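Local coordinates for protein TRAP dicarboxylate transporter, DctP subunit (Chromohalobacter salexigens, PDB 4P1L) that binds D-glucuronate and probably delivers it to the membrane permease of a tripartite ATP-independent periplasmic (TRAP) transport system for uptake into the cytoplasm, at residues Tyr36-Ala41 with Leu232-Cys237; Glu43-Glu48 with Leu82-Phe87. All blocks are in the same frame, centred on the assembly; numbering follows the deposited sequence.

How the interactions relate
From the N terminus, Tyr36 takes the N-cap position of helix 37-52, whose first turns, through Ala41, complete this segment of interaction 1 and, just after, supply Glu43-Glu48 for interaction 2. Interaction 2 closes the shorter loop: 33 residues, including strand 59-62 and helix 70-78, run on before strand 84-88 returns to the helix. Interaction 1 spans 190 residues and waits for strand 234-239, so the smaller loop lies wholly within the larger one. The two strands are antiparallel neighbours in the five-stranded sheet, and one helix therefore packs on both. The contacts also meet directly: Asn38 ND2 lies 2.8 Å from Asn86 OD1, a probable hydrogen bond.

Interaction 1: Tyr36-Ala41 with Leu232-Cys237; sequences YPNGKA and LPECLC. With BDP (beta-D-glucopyranuronic acid), chain C.
Asn38 overlaps the end of Glu234 with its amide: Asn38 ND2 comes to 2.9 Å from Glu234 OE1, bringing the first turn of helix 37-52 against the start of strand 234-239. The setting is the fold of a family 7 solute-binding protein, with this helix packed on a five-stranded mixed sheet near the sugar site. The two side chains cross at about a right angle, and the amide plane stands 83° from the carboxylate plane. Asn38 has its CG turned beside the backbone N and opposite the carbonyl carbon (chi1 -60°), which carries the amide off the helix toward the strand. ND2 is hydrogen-bonded to Asn86 OD1, and OD1 of Asn38 accepts from Gln265 NE2, so both ends of the buried amide are held. Asn86 in turn donates through ND2 to Glu234 OE1. This places Asn38 and Asn86 as a second shell behind the carboxylate and probably helps to fix its rotation.

Tyr36, at the N-cap position, lies beside the contact: its ring meets Asn38 CB at the edge, in plane, and stacks with the ring of His32, which binds glucuronate. Tyr36 O accepts from Lys40 N at 3.1 Å in the first helical turn.

Glu234 is extended beyond CG (chi2 -155°) and divides its carboxylate between protein and sugar. OE1 faces Asn38 and Asn86, whereas OE2 accepts from Asn88 ND2 and from the sugar. Accepting from Asn86 ND2, Asn88 ND2 and the sugar, the carboxylate is probably ionised. On the sugar, the O2 hydroxyl of beta-D-glucopyranuronic acid donates to Glu234 OE2 at 2.6 Å, with C2 of the sugar 3.2 Å from that same OE2.

Interaction 2: Glu43-Glu48 with Leu82-Phe87; sequences ESFAKE and LDFANF
Phe45 and Phe84 bring helix 37-52 against strand 84-88, with both rings buried. Along the helix, Glu43 first directs its CB away from the strand, and its OE2 is hydrogen-bonded to His63 NE2. Ser44 follows on another side of the helix, where OG bonds to Glu264 OE1. Phe45 then carries the contact. Its CG is anti to the backbone N (chi1 169°), which sends the ring out toward the sheet, and CD2 and CE2 lead. Phe45 CE2 is 3.7 Å from Phe84 CD2. The pair is an offset edge-to-face stack, the edge of Phe45 directed toward the face of Phe84, with centroids 5.5 Å apart and planes at 60°. The two side chains run past each other in opposite directions. Ala46, next in line, keeps to the margin and packs on Pro59.

Around the pair, Phe45 also touches Leu236 and, on helix 248-282, Ile254, Ala257, Ala258 and Ala261, whereas Phe84 leans on Pro59, Val61 and Val238. The contact is apolar packing between helix and sheet, away from the sugar site. Helix 37-52 links parallel neighbours 26-29 and 59-62 in a beta-alpha-beta crossover, and the sheet order 2-1-3-5-4 is that of a type II periplasmic binding protein domain.

Interaction 1: Tyr36-Ala41 with Leu232-Cys237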
loop_
_atom_site.group_PDB
_atom_site.type_symbol
_atom_site.label_atom_id
_atom_site.label_comp_id
_atom_site.label_asym_id
_atom_site.label_seq_id
_atom_site.Cartn_x
_atom_site.Cartn_y
_atom_site.Cartn_z
ATOM N N TYR A 36 -6.211 4.578 -12.635
ATOM C CA TYR A 36 -5.147 3.825 -11.991
ATOM C C TYR A 36 -5.573 2.349 -11.922
ATOM O O TYR A 36 -6.750 2.070 -11.857
ATOM C CB TYR A 36 -4.986 4.399 -10.598
ATOM C CG TYR A 36 -3.718 4.034 -9.871
ATOM C CD1 TYR A 36 -2.536 4.680 -10.164
ATOM C CD2 TYR A 36 -3.731 3.102 -8.844
ATOM C CE1 TYR A 36 -1.364 4.386 -9.471
ATOM C CE2 TYR A 36 -2.557 2.790 -8.113
ATOM C CZ TYR A 36 -1.383 3.456 -8.444
ATOM O OH TYR A 36 -0.207 3.200 -7.784
ATOM N N PRO A 37 -4.620 1.404 -11.913
ATOM C CA PRO A 37 -5.052 0.003 -11.866
ATOM C C PRO A 37 -6.068 -0.290 -10.766
ATOM O O PRO A 37 -7.049 -0.993 -11.035
ATOM C CB PRO A 37 -3.747 -0.742 -11.618
ATOM C CG PRO A 37 -2.738 0.101 -12.351
ATOM C CD PRO A 37 -3.164 1.515 -12.104
ATOM N N ASN A 38 -5.818 0.214 -9.551
ATOM C CA ASN A 38 -6.758 0.023 -8.448
ATOM C C ASN A 38 -8.133 0.602 -8.764
ATOM O O ASN A 38 -9.165 0.041 -8.361
ATOM C CB ASN A 38 -6.248 0.689 -7.170
ATOM C CG ASN A 38 -4.905 0.129 -6.701
ATOM O OD1 ASN A 38 -4.060 -0.299 -7.495
ATOM N ND2 ASN A 38 -4.708 0.149 -5.401
ATOM N N GLY A 39 -8.151 1.736 -9.472
ATOM C CA GLY A 39 -9.413 2.403 -9.790
ATOM C C GLY A 39 -10.262 1.546 -10.725
ATOM O O GLY A 39 -11.446 1.321 -10.509
ATOM N N LYS A 40 -9.632 1.044 -11.778
ATOM C CA LYS A 40 -10.293 0.177 -12.723
ATOM C C LYS A 40 -10.873 -1.064 -12.038
ATOM O O LYS A 40 -12.017 -1.426 -12.297
ATOM C CB LYS A 40 -9.320 -0.228 -13.825
ATOM C CG LYS A 40 -8.848 0.930 -14.714
ATOM C CD LYS A 40 -7.786 0.443 -15.703
ATOM C CE LYS A 40 -7.409 1.494 -16.731
ATOM N NZ LYS A 40 -6.194 1.099 -17.475
ATOM N N ALA A 41 -10.091 -1.700 -11.160
ATOM C CA ALA A 41 -10.495 -2.943 -10.505
ATOM C C ALA A 41 -11.694 -2.694 -9.606
ATOM O O ALA A 41 -12.594 -3.535 -9.497
ATOM C CB ALA A 41 -9.321 -3.523 -9.690
ATOM N N LEU A 232 3.948 -3.608 0.163
ATOM C CA LEU A 232 2.772 -3.461 0.994
ATOM C C LEU A 232 1.551 -4.049 0.274
ATOM O O LEU A 232 1.195 -3.627 -0.843
ATOM C CB LEU A 232 2.555 -1.990 1.325
ATOM C CG LEU A 232 3.531 -1.434 2.394
ATOM C CD1 LEU A 232 3.490 0.093 2.433
ATOM C CD2 LEU A 232 3.169 -2.026 3.763
ATOM N N PRO A 233 0.883 -5.035 0.904
ATOM C CA PRO A 233 -0.414 -5.411 0.359
ATOM C C PRO A 233 -1.410 -4.271 0.516
ATOM O O PRO A 233 -1.205 -3.394 1.364
ATOM C CB PRO A 233 -0.846 -6.608 1.246
ATOM C CG PRO A 233 0.398 -7.110 1.850
ATOM C CD PRO A 233 1.229 -5.846 2.086
ATOM N N GLU A 234 -2.479 -4.287 -0.279
ATOM C CA GLU A 234 -3.642 -3.446 -0.047
ATOM C C GLU A 234 -4.892 -4.328 0.022
ATOM O O GLU A 234 -4.951 -5.370 -0.627
ATOM C CB GLU A 234 -3.797 -2.418 -1.164
ATOM C CG GLU A 234 -2.502 -1.676 -1.495
ATOM C CD GLU A 234 -2.732 -0.298 -2.117
ATOM O OE1 GLU A 234 -3.861 -0.044 -2.623
ATOM O OE2 GLU A 234 -1.776 0.511 -2.096
ATOM N N CYS A 235 -5.881 -3.939 0.826
ATOM C CA CYS A 235 -7.105 -4.708 0.901
ATOM C C CYS A 235 -8.188 -4.042 0.102
ATOM O O CYS A 235 -8.187 -2.823 -0.087
ATOM C CB CYS A 235 -7.582 -4.879 2.346
ATOM S SG CYS A 235 -7.959 -3.331 3.212
ATOM N N LEU A 236 -9.127 -4.865 -0.344
ATOM C CA LEU A 236 -10.465 -4.437 -0.728
ATOM C C LEU A 236 -11.341 -4.904 0.419
ATOM O O LEU A 236 -11.453 -6.111 0.659
ATOM C CB LEU A 236 -10.905 -5.066 -2.044
ATOM C CG LEU A 236 -12.363 -4.900 -2.446
ATOM C CD1 LEU A 236 -12.831 -3.479 -2.323
ATOM C CD2 LEU A 236 -12.537 -5.393 -3.870
ATOM N N CYS A 237 -11.880 -3.965 1.184
ATOM C CA CYS A 237 -12.642 -4.314 2.383
ATOM C C CYS A 237 -14.008 -3.611 2.460
ATOM O O CYS A 237 -14.268 -2.617 1.754
ATOM C CB CYS A 237 -11.836 -3.975 3.637
ATOM S SG CYS A 237 -11.625 -2.194 3.943
HETATM C C1 BDP C . 0.501 4.243 -2.808
HETATM C C2 BDP C . -0.700 3.555 -2.175
HETATM C C3 BDP C . -1.659 4.583 -1.708
HETATM C C4 BDP C . -0.947 5.448 -0.717
HETATM C C5 BDP C . 0.308 6.101 -1.355
HETATM C C6 BDP C . 1.097 6.962 -0.370
HETATM O O2 BDP C . -1.290 2.764 -3.193
HETATM O O3 BDP C . -2.752 3.838 -0.954
HETATM O O4 BDP C . -1.827 6.474 -0.225
HETATM O O5 BDP C . 1.142 5.100 -1.849
HETATM O O6A BDP C . 2.361 6.986 -0.523
HETATM O O1 BDP C . 1.427 3.291 -3.204
HETATM O O6B BDP C . 0.489 7.655 0.472
#

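Interaction 2: Glu43-Glu48 with Leu82-Phe87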
loop_
_atom_site.group_PDB
_atom_site.type_symbol
_atom_site.label_atom_id
_atom_site.label_comp_id
_atom_site.label_asym_id
_atom_site.label_seq_id
_atom_site.Cartn_x
_atom_site.Cartn_y
_atom_site.Cartn_z
ATOM N N GLU A 43 -13.997 -0.337 -10.053
ATOM C CA GLU A 43 -15.192 -0.106 -10.874
ATOM C C GLU A 43 -15.719 -1.454 -11.355
ATOM O O GLU A 43 -16.934 -1.663 -11.425
ATOM C CB GLU A 43 -14.888 0.813 -12.068
ATOM C CG GLU A 43 -14.609 2.261 -11.705
ATOM C CD GLU A 43 -15.829 3.020 -11.197
ATOM O OE1 GLU A 43 -16.937 2.430 -11.175
ATOM O OE2 GLU A 43 -15.657 4.213 -10.818
ATOM N N SER A 44 -14.813 -2.381 -11.669
ATOM C CA SER A 44 -15.221 -3.736 -12.053
ATOM C C SER A 44 -15.959 -4.401 -10.905
ATOM O O SER A 44 -17.001 -5.014 -11.100
ATOM C CB SER A 44 -14.016 -4.582 -12.446
ATOM O OG SER A 44 -13.433 -4.085 -13.634
ATOM N N PHE A 45 -15.410 -4.262 -9.702
ATOM C CA PHE A 45 -16.059 -4.800 -8.498
ATOM C C PHE A 45 -17.455 -4.201 -8.350
ATOM O O PHE A 45 -18.440 -4.914 -8.135
ATOM C CB PHE A 45 -15.200 -4.484 -7.274
ATOM C CG PHE A 45 -15.868 -4.749 -5.945
ATOM C CD1 PHE A 45 -16.069 -6.044 -5.491
ATOM C CD2 PHE A 45 -16.234 -3.694 -5.118
ATOM C CE1 PHE A 45 -16.652 -6.275 -4.271
ATOM C CE2 PHE A 45 -16.800 -3.928 -3.870
ATOM C CZ PHE A 45 -17.019 -5.213 -3.459
ATOM N N ALA A 46 -17.545 -2.884 -8.471
ATOM C CA ALA A 46 -18.825 -2.212 -8.309
ATOM C C ALA A 46 -19.868 -2.760 -9.289
ATOM O O ALA A 46 -21.011 -3.014 -8.912
ATOM C CB ALA A 46 -18.669 -0.703 -8.494
ATOM N N LYS A 47 -19.474 -2.915 -10.550
ATOM C CA LYS A 47 -20.396 -3.447 -11.552
ATOM C C LYS A 47 -20.814 -4.871 -11.251
ATOM O O LYS A 47 -22.001 -5.212 -11.333
ATOM C CB LYS A 47 -19.781 -3.396 -12.949
ATOM C CG LYS A 47 -19.613 -2.003 -13.475
ATOM C CD LYS A 47 -18.741 -1.997 -14.737
ATOM C CE LYS A 47 -18.768 -0.621 -15.411
ATOM N NZ LYS A 47 -17.865 0.385 -14.765
ATOM N N GLU A 48 -19.833 -5.713 -10.941
ATOM C CA GLU A 48 -20.096 -7.126 -10.720
ATOM C C GLU A 48 -21.006 -7.309 -9.497
ATOM O O GLU A 48 -21.923 -8.135 -9.498
ATOM C CB GLU A 48 -18.782 -7.890 -10.579
ATOM C CG GLU A 48 -18.938 -9.393 -10.618
ATOM C CD GLU A 48 -17.615 -10.127 -10.661
ATOM O OE1 GLU A 48 -16.642 -9.560 -11.190
ATOM O OE2 GLU A 48 -17.538 -11.277 -10.168
ATOM N N LEU A 82 -18.680 4.999 5.596
ATOM C CA LEU A 82 -18.351 4.502 4.256
ATOM C C LEU A 82 -18.535 2.997 4.235
ATOM O O LEU A 82 -18.334 2.324 5.252
ATOM C CB LEU A 82 -16.913 4.833 3.867
ATOM C CG LEU A 82 -16.567 6.317 3.722
ATOM C CD1 LEU A 82 -15.056 6.456 3.518
ATOM C CD2 LEU A 82 -17.308 6.926 2.559
ATOM N N ASP A 83 -18.915 2.462 3.080
ATOM C CA ASP A 83 -19.264 1.046 2.987
ATOM C C ASP A 83 -18.134 0.125 2.544
ATOM O O ASP A 83 -18.015 -1.005 3.034
ATOM C CB ASP A 83 -20.452 0.872 2.043
ATOM C CG ASP A 83 -21.671 1.632 2.507
ATOM O OD1 ASP A 83 -22.288 1.201 3.513
ATOM O OD2 ASP A 83 -22.022 2.628 1.837
ATOM N N PHE A 84 -17.312 0.581 1.608
ATOM C CA PHE A 84 -16.182 -0.229 1.177
ATOM C C PHE A 84 -14.994 0.647 0.763
ATOM O O PHE A 84 -15.127 1.854 0.613
ATOM C CB PHE A 84 -16.607 -1.201 0.062
ATOM C CG PHE A 84 -16.915 -0.545 -1.280
ATOM C CD1 PHE A 84 -18.114 0.113 -1.498
ATOM C CD2 PHE A 84 -16.014 -0.635 -2.340
ATOM C CE1 PHE A 84 -18.411 0.691 -2.724
ATOM C CE2 PHE A 84 -16.306 -0.071 -3.561
ATOM C CZ PHE A 84 -17.509 0.602 -3.759
ATOM N N ALA A 85 -13.824 0.037 0.594
ATOM C CA ALA A 85 -12.649 0.801 0.278
ATOM C C ALA A 85 -11.478 -0.107 -0.099
ATOM O O ALA A 85 -11.436 -1.295 0.256
ATOM C CB ALA A 85 -12.280 1.668 1.445
ATOM N N ASN A 86 -10.547 0.496 -0.821
ATOM C CA ASN A 86 -9.220 -0.041 -1.098
ATOM C C ASN A 86 -8.259 0.737 -0.208
ATOM O O ASN A 86 -8.038 1.929 -0.404
ATOM C CB ASN A 86 -8.946 0.124 -2.602
ATOM C CG ASN A 86 -7.484 -0.002 -2.998
ATOM O OD1 ASN A 86 -7.060 0.647 -3.940
ATOM N ND2 ASN A 86 -6.710 -0.834 -2.294
ATOM N N PHE A 87 -7.741 0.070 0.824
ATOM C CA PHE A 87 -6.758 0.685 1.687
ATOM C C PHE A 87 -5.393 0.027 1.521
ATOM O O PHE A 87 -5.298 -1.201 1.476
ATOM C CB PHE A 87 -7.149 0.547 3.159
ATOM C CG PHE A 87 -8.392 1.284 3.539
ATOM C CD1 PHE A 87 -8.566 2.611 3.183
ATOM C CD2 PHE A 87 -9.392 0.650 4.251
ATOM C CE1 PHE A 87 -9.702 3.294 3.528
ATOM C CE2 PHE A 87 -10.544 1.346 4.622
ATOM C CZ PHE A 87 -10.687 2.677 4.247
#